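Local coordinates for putative polysaccharide biosynthesis protein with aminopeptidase-like domain (PDB 3K9T) that binds one zinc ion per subunit and probably acts in the biosynthesis of modified polysaccharides, with no peptidase activity expected despite its aminopeptidase-like domain, at residues E24-P28 with I29-I33; M193-D196 with N197-V201. One frame throughout, in Å; residues are numbered along the deposited sequence.

Interaction 1 of 2, residues E24-P28 with I29-I33; sequences EELFP and ICRSI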
loop_
_atom_site.group_PDB
_atom_site.type_symbol
_atom_site.label_atom_id
_atom_site.label_comp_id
_atom_site.label_asym_id
_atom_site.label_seq_id
_atom_site.Cartn_x
_atom_site.Cartn_y
_atom_site.Cartn_z
ATOM N N GLU A 24 35.424 -9.883 26.876
ATOM C CA GLU A 24 35.865 -10.149 28.243
ATOM C C GLU A 24 37.144 -9.360 28.576
ATOM O O GLU A 24 37.246 -8.782 29.651
ATOM C CB GLU A 24 36.071 -11.645 28.434
ATOM C CG GLU A 24 36.315 -12.078 29.857
ATOM C CD GLU A 24 36.403 -13.584 29.964
ATOM O OE1 GLU A 24 37.392 -14.111 29.447
ATOM O OE2 GLU A 24 35.489 -14.238 30.514
ATOM N N GLU A 25 38.114 -9.357 27.655
ATOM C CA GLU A 25 39.339 -8.585 27.827
ATOM C C GLU A 25 39.049 -7.075 27.970
ATOM O O GLU A 25 39.663 -6.383 28.782
ATOM C CB GLU A 25 40.303 -8.815 26.650
ATOM C CG GLU A 25 41.623 -8.037 26.807
ATOM C CD GLU A 25 42.719 -8.427 25.812
ATOM O OE1 GLU A 25 42.501 -9.283 24.937
ATOM O OE2 GLU A 25 43.822 -7.860 25.919
ATOM N N LEU A 26 38.119 -6.563 27.184
ATOM C CA LEU A 26 37.814 -5.144 27.251
ATOM C C LEU A 26 36.954 -4.753 28.489
ATOM O O LEU A 26 36.933 -3.584 28.921
ATOM C CB LEU A 26 37.116 -4.698 25.937
ATOM C CG LEU A 26 37.924 -4.631 24.634
ATOM C CD1 LEU A 26 37.042 -4.323 23.420
ATOM C CD2 LEU A 26 39.015 -3.591 24.732
ATOM N N PHE A 27 36.261 -5.724 29.071
ATOM C CA PHE A 27 35.189 -5.423 30.039
ATOM C C PHE A 27 35.588 -4.525 31.214
ATOM O O PHE A 27 34.913 -3.534 31.477
ATOM C CB PHE A 27 34.559 -6.733 30.524
ATOM C CG PHE A 27 33.440 -6.557 31.485
ATOM C CD1 PHE A 27 32.224 -6.064 31.062
ATOM C CD2 PHE A 27 33.614 -6.857 32.830
ATOM C CE1 PHE A 27 31.189 -5.888 31.970
ATOM C CE2 PHE A 27 32.595 -6.709 33.724
ATOM C CZ PHE A 27 31.374 -6.225 33.301
ATOM N N PRO A 28 36.702 -4.840 31.901
ATOM C CA PRO A 28 37.114 -4.118 33.094
ATOM C C PRO A 28 37.540 -2.671 32.929
ATOM O O PRO A 28 37.572 -1.943 33.923
ATOM C CB PRO A 28 38.336 -4.901 33.554
ATOM C CG PRO A 28 38.257 -6.164 32.895
ATOM C CD PRO A 28 37.682 -5.883 31.582
ATOM N N ILE A 29 37.882 -2.275 31.711
ATOM C CA ILE A 29 38.432 -0.966 31.439
ATOM C C ILE A 29 37.349 0.101 31.534
ATOM O O ILE A 29 36.245 -0.075 31.019
ATOM C CB ILE A 29 39.101 -0.947 30.022
ATOM C CG1 ILE A 29 40.352 -1.822 29.997
ATOM C CG2 ILE A 29 39.436 0.461 29.601
ATOM C CD1 ILE A 29 40.722 -2.338 28.608
ATOM N N CYS A 30 37.695 1.214 32.172
ATOM C CA CYS A 30 36.802 2.332 32.361
ATOM C C CYS A 30 36.835 3.342 31.191
ATOM O O CYS A 30 37.542 4.356 31.219
ATOM C CB CYS A 30 37.156 3.035 33.652
ATOM S SG CYS A 30 35.919 4.259 34.146
ATOM N N ARG A 31 36.058 3.055 30.151
ATOM C CA ARG A 31 35.860 4.011 29.067
ATOM C C ARG A 31 34.934 5.168 29.479
ATOM O O ARG A 31 34.124 5.065 30.367
ATOM C CB ARG A 31 35.245 3.305 27.863
ATOM C CG ARG A 31 36.167 2.357 27.152
ATOM C CD ARG A 31 35.429 1.285 26.371
ATOM N NE ARG A 31 34.826 0.311 27.287
ATOM C CZ ARG A 31 35.437 -0.772 27.744
ATOM N NH1 ARG A 31 36.680 -1.071 27.361
ATOM N NH2 ARG A 31 34.806 -1.563 28.593
ATOM N N SER A 32 35.093 6.280 28.802
ATOM C CA SER A 32 34.159 7.395 28.853
ATOM C C SER A 32 34.252 8.012 27.431
ATOM O O SER A 32 34.828 7.388 26.521
ATOM C CB SER A 32 34.546 8.390 29.955
ATOM O OG SER A 32 33.618 9.462 30.045
ATOM N N ILE A 33 33.716 9.215 27.230
ATOM C CA ILE A 33 33.818 9.861 25.918
ATOM C C ILE A 33 35.242 10.320 25.576
ATOM O O ILE A 33 35.524 10.660 24.441
ATOM C CB ILE A 33 32.827 11.007 25.739
ATOM C CG1 ILE A 33 32.947 12.056 26.834
ATOM C CG2 ILE A 33 31.404 10.460 25.707
ATOM C CD1 ILE A 33 32.205 13.368 26.414
#

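Interaction 2 of 2, residues M193-D196 with N197-V201; sequences MCND and NLSGV. With ZN (zinc ion), chain B.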
loop_
_atom_site.group_PDB
_atom_site.type_symbol
_atom_site.label_atom_id
_atom_site.label_comp_id
_atom_site.label_asym_id
_atom_site.label_seq_id
_atom_site.Cartn_x
_atom_site.Cartn_y
_atom_site.Cartn_z
HETATM N N MSE A 193 30.031 -2.485 30.579
HETATM C CA MSE A 193 28.742 -3.034 30.174
HETATM C C MSE A 193 28.991 -3.727 28.825
HETATM O O MSE A 193 29.776 -3.236 27.997
HETATM C CB MSE A 193 27.674 -1.949 30.062
HETATM C CG MSE A 193 27.313 -1.274 31.412
HETATM SE SE MSE A 193 26.348 0.324 31.065
HETATM C CE MSE A 193 27.843 1.462 30.457
ATOM N N CYS A 194 28.326 -4.861 28.627
ATOM C CA CYS A 194 28.587 -5.725 27.505
ATOM C C CYS A 194 27.747 -5.478 26.236
ATOM O O CYS A 194 28.312 -5.146 25.221
ATOM C CB CYS A 194 28.479 -7.178 27.973
ATOM S SG CYS A 194 29.802 -7.620 29.144
ATOM N N ASN A 195 26.426 -5.635 26.276
ATOM C CA ASN A 195 25.610 -5.439 25.086
ATOM C C ASN A 195 25.724 -3.993 24.586
ATOM O O ASN A 195 25.963 -3.726 23.387
ATOM C CB ASN A 195 24.146 -5.846 25.317
ATOM C CG ASN A 195 23.499 -6.501 24.047
ATOM O OD1 ASN A 195 24.192 -7.110 23.240
ATOM N ND2 ASN A 195 22.180 -6.379 23.900
ATOM N N ASP A 196 25.630 -3.056 25.522
ATOM C CA ASP A 196 25.790 -1.631 25.229
ATOM C C ASP A 196 27.054 -1.111 25.973
ATOM O O ASP A 196 26.937 -0.756 27.140
ATOM C CB ASP A 196 24.514 -0.906 25.678
ATOM C CG ASP A 196 24.596 0.585 25.502
ATOM O OD1 ASP A 196 25.343 1.015 24.606
ATOM O OD2 ASP A 196 23.936 1.339 26.262
ATOM N N ASN A 197 28.255 -1.077 25.351
ATOM C CA ASN A 197 28.487 -1.461 23.941
ATOM C C ASN A 197 29.830 -2.110 23.614
ATOM O O ASN A 197 30.476 -1.731 22.613
ATOM C CB ASN A 197 28.300 -0.268 22.975
ATOM C CG ASN A 197 28.403 -0.683 21.503
ATOM O OD1 ASN A 197 27.946 -1.762 21.108
ATOM N ND2 ASN A 197 29.030 0.169 20.686
ATOM N N LEU A 198 30.239 -3.108 24.405
ATOM C CA LEU A 198 31.407 -3.908 24.021
ATOM C C LEU A 198 31.022 -4.851 22.882
ATOM O O LEU A 198 31.873 -5.299 22.146
ATOM C CB LEU A 198 32.015 -4.723 25.196
ATOM C CG LEU A 198 32.719 -3.835 26.203
ATOM C CD1 LEU A 198 33.296 -4.642 27.325
ATOM C CD2 LEU A 198 33.798 -2.976 25.491
ATOM N N SER A 199 29.751 -5.177 22.723
ATOM C CA SER A 199 29.366 -6.128 21.663
ATOM C C SER A 199 29.630 -5.534 20.258
ATOM O O SER A 199 30.181 -6.197 19.379
ATOM C CB SER A 199 27.910 -6.547 21.836
ATOM O OG SER A 199 27.018 -5.441 21.734
ATOM N N GLY A 200 29.284 -4.265 20.071
ATOM C CA GLY A 200 29.486 -3.610 18.766
ATOM C C GLY A 200 30.957 -3.442 18.453
ATOM O O GLY A 200 31.403 -3.621 17.302
ATOM N N VAL A 201 31.707 -3.089 19.503
ATOM C CA VAL A 201 33.133 -2.883 19.398
ATOM C C VAL A 201 33.778 -4.197 18.988
ATOM O O VAL A 201 34.512 -4.217 18.016
ATOM C CB VAL A 201 33.775 -2.351 20.716
ATOM C CG1 VAL A 201 35.313 -2.350 20.590
ATOM C CG2 VAL A 201 33.274 -0.987 21.004
HETATM ZN ZN ZN B . 24.114 3.272 26.292
HETATM O O HOH W 1 30.745 -0.803 26.877
#

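Interaction 1 of 2, residues E24-P28 with I29-I33
At the end of helix 12-26 the chain turns through a type I beta turn, Leu26 to Ile29, in the aminopeptidase-like region. The turn and Arg31 share one acceptor, the carbonyl oxygen of Leu26. Ile29 N donates to Leu26 O over 3.2 Å, which closes the turn. The Arg31 guanidinium comes end-on to the same oxygen. Its NH1 and NH2 each lie 3.0 Å from Leu26 O. Leu26 O takes three N-H donors. The oxygen sits in the guanidinium plane, but NH2 stands 50° above the carbonyl plane of Leu26. Both hydrogen bonds are bent, with N-H...O angles near 146°, as expected when two donors converge on one atom. The arginine chain turns about its CG-CD bond (chi3 -72°), which brings the guanidinium back to Leu26 O. Ile29 O lies above one face of the guanidinium, toward its rim, with an angle too poor for a hydrogen bond. On the apolar side, Ile29 CD1 faces Leu26 CD2 at 4.4 Å. Both side chains also rest on Ile44 of helix 36-45. Arg31 has further partners: NE bonds to His190 O, NH2 to Pro191 O and NH1 to Thr41 OG1. The guanidinium sits between the end of helix 12-26 and the loop of His190 and Pro191. The helix dipole would probably favour its charge there. Its bond to the backbone of the zinc ligand His190 ties this turn to the metal-binding loop.

Interaction 2 of 2, residues M193-D196 with N197-V201
Asp196 and Asn197 are joined by a cis peptide at the start of helix 194-211, and the two side chains cross at about a right angle. The metal bond comes first: Asp196 OD2 lies 1.9 Å from the zinc ion, whose other protein ligands are His190 and His325. Asp196 CG is anti to the backbone N (chi1 177°), which places OD2 at the metal. Its OD1 is held by Tyr187 OH. Among the hydrogen bonds, Ser199 OG donates to Asn195 O over 2.6 Å and also meets Val254 N. Ser199 N reaches Cys194 O at 2.9 Å, a bond spanning five residues in a wider, pi-type turn. Asn197 OD1 accepts from Gly200 N at 3.0 Å, forming an Asx motif, while its ND2 bonds to Thr186 OG1 and Tyr187 O. A water accepts from Asn197 N and lies 2.8 Å from Met193 O, one of several acceptors it could serve. Van der Waals contact is limited: Leu198 CG lies 3.5 Å from Met193 O. An aspartate followed by a cis peptide at a helix start is characteristic of the metal site in M28-like zinc aminopeptidases. Here the aspartate binds a single zinc ion, within the beta-alpha-beta unit of strands 181-187 and 219-225.

The two contacts lie side by side, their centres 10 Å apart. Interaction 1 is partly buried and lies where helix 12-26 gives way to a loop. Interaction 2 is wholly buried and begins helix 194-211. Leu198 joins them, with CD1 3.4 Å from Phe27 CA and CD2 3.6 Å from Arg31 CZ. Phe27 CD1 also packs on Cys194 SG, at 3.5 Å. Their chemistry differs with place. In 24-33 the Arg31 side chain, about 11 Å from the zinc ion, binds backbone oxygens. In 193-201 a carboxylate binds the metal directly. His190 belongs to both settings, through its backbone in one and its side chain in the other.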